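Local coordinates for gamma-resorcylate decarboxylase (Polaromonas, PDB 4QRO), which probably catalyses the manganese-dependent decarboxylation of gamma-resorcylate (2,6-dihydroxybenzoate) to resorcinol, at residues Gln40-Arg43 / Val44-Asp48; Lys27-Pro30 / Glu31-Ser34. One frame throughout, in Å; residues are numbered along the deposited sequence.

Contact 1: Gln40-Arg43 / Val44-Asp48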
loop_
_atom_site.group_PDB
_atom_site.type_symbol
_atom_site.label_atom_id
_atom_site.label_comp_id
_atom_site.label_asym_id
_atom_site.label_seq_id
_atom_site.Cartn_x
_atom_site.Cartn_y
_atom_site.Cartn_z
ATOM N N GLN A 40 -10.866 -33.197 -2.319
ATOM C CA GLN A 40 -10.905 -34.258 -3.341
ATOM C C GLN A 40 -12.008 -34.161 -4.404
ATOM O O GLN A 40 -11.863 -34.729 -5.499
ATOM C CB GLN A 40 -11.022 -35.647 -2.674
ATOM C CG GLN A 40 -9.942 -35.970 -1.657
ATOM C CD GLN A 40 -8.539 -36.013 -2.256
ATOM O OE1 GLN A 40 -8.318 -36.516 -3.366
ATOM N NE2 GLN A 40 -7.586 -35.484 -1.527
ATOM N N ASP A 41 -13.107 -33.492 -4.114
ATOM C CA ASP A 41 -14.308 -33.671 -4.936
ATOM C C ASP A 41 -14.608 -32.444 -5.791
ATOM O O ASP A 41 -14.170 -32.356 -6.928
ATOM C CB ASP A 41 -15.489 -34.123 -4.054
ATOM C CG ASP A 41 -16.834 -34.132 -4.790
ATOM O OD1 ASP A 41 -16.856 -34.100 -6.033
ATOM O OD2 ASP A 41 -17.887 -34.171 -4.121
ATOM N N ARG A 42 -15.333 -31.487 -5.259
ATOM C CA ARG A 42 -15.770 -30.370 -6.097
ATOM C C ARG A 42 -14.601 -29.510 -6.576
ATOM O O ARG A 42 -14.605 -29.024 -7.714
ATOM C CB ARG A 42 -16.819 -29.531 -5.359
ATOM C CG ARG A 42 -17.263 -28.287 -6.117
ATOM C CD ARG A 42 -18.445 -27.664 -5.412
ATOM N NE ARG A 42 -18.809 -26.382 -5.992
ATOM C CZ ARG A 42 -18.978 -25.247 -5.310
ATOM N NH1 ARG A 42 -19.328 -24.147 -5.972
ATOM N NH2 ARG A 42 -18.818 -25.194 -3.980
ATOM N N ARG A 43 -13.600 -29.355 -5.714
ATOM C CA ARG A 43 -12.383 -28.630 -6.033
ATOM C C ARG A 43 -11.729 -29.131 -7.313
ATOM O O ARG A 43 -11.377 -28.332 -8.181
ATOM C CB ARG A 43 -11.392 -28.706 -4.860
ATOM C CG ARG A 43 -10.125 -27.884 -5.045
ATOM C CD ARG A 43 -9.184 -27.997 -3.847
ATOM N NE ARG A 43 -9.816 -27.589 -2.582
ATOM C CZ ARG A 43 -9.360 -26.639 -1.761
ATOM N NH1 ARG A 43 -8.250 -25.919 -2.026
ATOM N NH2 ARG A 43 -10.050 -26.374 -0.671
ATOM N N VAL A 44 -11.609 -30.446 -7.455
ATOM C CA VAL A 44 -10.990 -31.005 -8.641
ATOM C C VAL A 44 -11.900 -30.850 -9.871
ATOM O O VAL A 44 -11.433 -30.565 -10.982
ATOM C CB VAL A 44 -10.583 -32.482 -8.392
ATOM C CG1 VAL A 44 -10.098 -33.151 -9.681
ATOM C CG2 VAL A 44 -9.509 -32.520 -7.318
ATOM N N ARG A 45 -13.200 -31.031 -9.689
ATOM C CA ARG A 45 -14.138 -30.765 -10.764
ATOM C C ARG A 45 -13.995 -29.320 -11.276
ATOM O O ARG A 45 -14.003 -29.076 -12.488
ATOM C CB ARG A 45 -15.554 -31.057 -10.281
ATOM C CG ARG A 45 -16.675 -30.544 -11.156
ATOM C CD ARG A 45 -17.996 -31.105 -10.642
ATOM N NE ARG A 45 -17.760 -32.309 -9.856
ATOM C CZ ARG A 45 -18.058 -32.446 -8.568
ATOM N NH1 ARG A 45 -17.774 -33.572 -7.966
ATOM N NH2 ARG A 45 -18.647 -31.470 -7.892
ATOM N N LEU A 46 -13.867 -28.353 -10.376
ATOM C CA LEU A 46 -13.720 -26.941 -10.824
ATOM C C LEU A 46 -12.378 -26.717 -11.534
ATOM O O LEU A 46 -12.291 -25.948 -12.518
ATOM C CB LEU A 46 -13.882 -25.978 -9.659
ATOM C CG LEU A 46 -15.318 -25.935 -9.124
ATOM C CD1 LEU A 46 -15.339 -25.183 -7.784
ATOM C CD2 LEU A 46 -16.287 -25.357 -10.151
ATOM N N MET A 47 -11.350 -27.413 -11.052
ATOM C CA MET A 47 -10.031 -27.410 -11.692
ATOM C C MET A 47 -10.111 -27.905 -13.136
ATOM O O MET A 47 -9.590 -27.276 -14.058
ATOM C CB MET A 47 -9.039 -28.247 -10.888
ATOM C CG MET A 47 -8.500 -27.571 -9.627
ATOM S SD MET A 47 -7.678 -28.769 -8.552
ATOM C CE MET A 47 -6.250 -29.151 -9.549
ATOM N N ASP A 48 -10.817 -29.010 -13.334
ATOM C CA ASP A 48 -11.053 -29.553 -14.659
ATOM C C ASP A 48 -11.837 -28.575 -15.515
ATOM O O ASP A 48 -11.519 -28.370 -16.677
ATOM C CB ASP A 48 -11.846 -30.862 -14.558
ATOM C CG ASP A 48 -11.034 -32.000 -13.950
ATOM O OD1 ASP A 48 -9.787 -31.931 -13.904
ATOM O OD2 ASP A 48 -11.661 -32.986 -13.501
#
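Q40 meets V44 through its backbone: its carbonyl O lies 3.7 Å from CG2 of V44. The side-chain NE2 of Q40 bonds to Q87, and the backbone O accepts from Q91. D41 follows at the N-cap of helix 42-49, yet its carboxylate makes no capping bond. It is the backbone that joins the first turn: the carbonyl O of D41 takes the N-H of R45 in its own plane at 3.2 Å, nearly straight at 172°, and a weaker bond from V44 N. The side chain has a separate role. With CG anti to the backbone N (chi1 171°), the carboxylate runs alongside the arginine of R45 in a salt bridge between OD1 and NH1; the modelled separation is too short to trust in detail, and R45 has a second conformer. R42 bonds from O to L46 N at 2.8 Å. Its extended chain crosses that of L46, with CG 4.0 Å from CD1, the methyl that lies over one guanidinium face, and its NH2 reaches E31 in a salt bridge. R43, buried, gives its carbonyl O to M47 N at 3.0 Å, with CG of M47 packed 3.3 Å from that same O. Its chain bends at chi3, -57°, and the guanidinium bonds to the carbonyls of D38 and H10, a manganese ligand. The chemistry thus divides by face: aliphatic stems and a thioether suit the side packed on strands 52-59 and 95-97, charged groups away from it pair locally, D41 with R45, or across to helix 29-37, R42 with E31, and the buried cation of R43 is probably steadied by backbone carbonyls.

Contact 2: Lys27-Pro30 / Glu31-Ser34; sequences KDWP and ELRS
The first turns of helix 29-37, which lie near the surface of this amidohydrolase-family chain, carry a tryptophan and an arginine four residues apart, W29 and R33. Their backbones are joined by R33 N to W29 O, 2.7 Å. The indole, with CG anti to the backbone N (chi1 176°), swings along the helix until R33 CB sits over the centre of its six-membered ring, 4.2 Å from the centroid, a CH-pi contact. The arginine chain then bends at chi3 (62°), bringing its guanidinium to the pyrrole end of the indole, the two planes 57° apart. A water in both planes accepts from W29 NE1 at 2.9 Å and from R33 NH1 at 3.0 Å; another accepts from R33 NE and donates to the carbonyl O of P30. At the edge of the benzene half, L32 CD2 lies 3.9 Å from W29 CZ3. Without the indole, as with an alanine here, the R33 stem is likely to lose its aromatic partner and its guanidinium to turn more freely, with one water losing a donor. P30 suits the first turn, where its missing N-H costs no helix bond, and its CB touches R33 NH2. At the N-terminal end of the segment, K27 NZ meets D28 OD2 on the syn side at 2.9 Å, and the same amine bonds to the carbonyl of K238 of the second subunit. A water bridges K27 O and E31 N, accepting from the amide. Indole and arginine thus combine an apolar stem contact with shared hydration, a pairing well suited to a helix face bordering solvent.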
loop_
_atom_site.group_PDB
_atom_site.type_symbol
_atom_site.label_atom_id
_atom_site.label_comp_id
_atom_site.label_asym_id
_atom_site.label_seq_id
_atom_site.Cartn_x
_atom_site.Cartn_y
_atom_site.Cartn_z
ATOM N N LYS A 27 -24.652 -15.687 6.223
ATOM C CA LYS A 27 -25.418 -16.391 5.195
ATOM C C LYS A 27 -24.516 -17.179 4.238
ATOM O O LYS A 27 -24.947 -18.187 3.682
ATOM C CB LYS A 27 -26.317 -15.425 4.399
ATOM C CG LYS A 27 -25.593 -14.414 3.515
ATOM C CD LYS A 27 -26.574 -13.581 2.683
ATOM C CE LYS A 27 -26.004 -13.208 1.317
ATOM N NZ LYS A 27 -24.730 -12.431 1.376
ATOM N N ASP A 28 -23.271 -16.723 4.062
ATOM C CA ASP A 28 -22.329 -17.364 3.151
ATOM C C ASP A 28 -21.386 -18.378 3.789
ATOM O O ASP A 28 -20.635 -19.055 3.079
ATOM C CB ASP A 28 -21.523 -16.287 2.412
ATOM C CG ASP A 28 -22.422 -15.414 1.554
ATOM O OD1 ASP A 28 -23.065 -15.953 0.621
ATOM O OD2 ASP A 28 -22.513 -14.203 1.852
ATOM N N TRP A 29 -21.404 -18.488 5.112
ATOM C CA TRP A 29 -20.506 -19.426 5.806
ATOM C C TRP A 29 -20.699 -20.901 5.366
ATOM O O TRP A 29 -19.703 -21.628 5.115
ATOM C CB TRP A 29 -20.640 -19.249 7.337
ATOM C CG TRP A 29 -19.827 -20.227 8.122
ATOM C CD1 TRP A 29 -20.293 -21.165 9.006
ATOM C CD2 TRP A 29 -18.404 -20.386 8.077
ATOM N NE1 TRP A 29 -19.244 -21.891 9.514
ATOM C CE2 TRP A 29 -18.074 -21.434 8.963
ATOM C CE3 TRP A 29 -17.373 -19.743 7.372
ATOM C CZ2 TRP A 29 -16.760 -21.866 9.152
ATOM C CZ3 TRP A 29 -16.071 -20.169 7.560
ATOM C CH2 TRP A 29 -15.775 -21.219 8.456
ATOM N N PRO A 30 -21.966 -21.363 5.238
ATOM C CA PRO A 30 -22.101 -22.770 4.816
ATOM C C PRO A 30 -21.354 -23.068 3.520
ATOM O O PRO A 30 -20.687 -24.094 3.415
ATOM C CB PRO A 30 -23.614 -22.938 4.671
ATOM C CG PRO A 30 -24.165 -21.956 5.674
ATOM C CD PRO A 30 -23.280 -20.752 5.493
ATOM N N GLU A 31 -21.419 -22.166 2.544
ATOM C CA GLU A 31 -20.653 -22.360 1.299
ATOM C C GLU A 31 -19.153 -22.337 1.531
ATOM O O GLU A 31 -18.446 -23.241 1.055
ATOM C CB GLU A 31 -21.000 -21.298 0.240
ATOM C CG GLU A 31 -20.080 -21.309 -0.984
ATOM C CD GLU A 31 -20.345 -22.466 -1.947
ATOM O OE1 GLU A 31 -21.301 -23.195 -1.708
ATOM O OE2 GLU A 31 -19.607 -22.660 -2.944
ATOM N N LEU A 32 -18.655 -21.284 2.199
ATOM C CA LEU A 32 -17.228 -21.156 2.428
ATOM C C LEU A 32 -16.660 -22.354 3.185
ATOM O O LEU A 32 -15.611 -22.871 2.826
ATOM C CB LEU A 32 -16.892 -19.859 3.204
ATOM C CG LEU A 32 -15.402 -19.653 3.492
ATOM C CD1 LEU A 32 -14.614 -19.706 2.196
ATOM C CD2 LEU A 32 -15.130 -18.351 4.249
ATOM N N ARG A 33 -17.341 -22.741 4.258
ATOM C CA ARG A 33 -17.028 -23.942 5.042
ATOM C C ARG A 33 -16.844 -25.172 4.142
ATOM O O ARG A 33 -15.841 -25.925 4.242
ATOM C CB ARG A 33 -18.189 -24.170 6.037
ATOM C CG ARG A 33 -18.144 -25.424 6.897
ATOM C CD ARG A 33 -19.155 -25.333 8.042
ATOM N NE ARG A 33 -20.538 -25.237 7.576
ATOM C CZ ARG A 33 -21.588 -25.005 8.360
ATOM N NH1 ARG A 33 -21.439 -24.813 9.671
ATOM N NH2 ARG A 33 -22.796 -24.951 7.826
ATOM N N SER A 34 -17.844 -25.397 3.298
ATOM C CA SER A 34 -17.875 -26.557 2.387
ATOM C C SER A 34 -16.708 -26.517 1.408
ATOM O O SER A 34 -16.098 -27.556 1.136
ATOM C CB SER A 34 -19.194 -26.610 1.615
ATOM O OG SER A 34 -19.312 -25.509 0.754
HETATM O O HOH W 1 -23.854 -20.515 1.963
HETATM O O HOH W 2 -19.029 -24.161 11.286
HETATM O O HOH W 3 -21.120 -26.275 5.000
#

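Overall arrangement
Contact 2 closes before contact 1 opens: the two lie on successive helices, 29-37 and 42-49, with centres about 17 Å apart. A salt bridge from R42 NH2 to E31 OE2 ties the helices directly, and R35 is a second partner of that carboxylate. Contact 1 is partly buried, its inner side chains packed against parallel strands 52-59 and 95-97. Contact 2 is a surface contact, relying on an aromatic ring and ordered waters, and it borders the second subunit through K27, D28 and E31. Even so, each contact also has one buried residue reaching toward the active site: L32 touches F290 of the inhibitor pocket, and R43 extends toward H10.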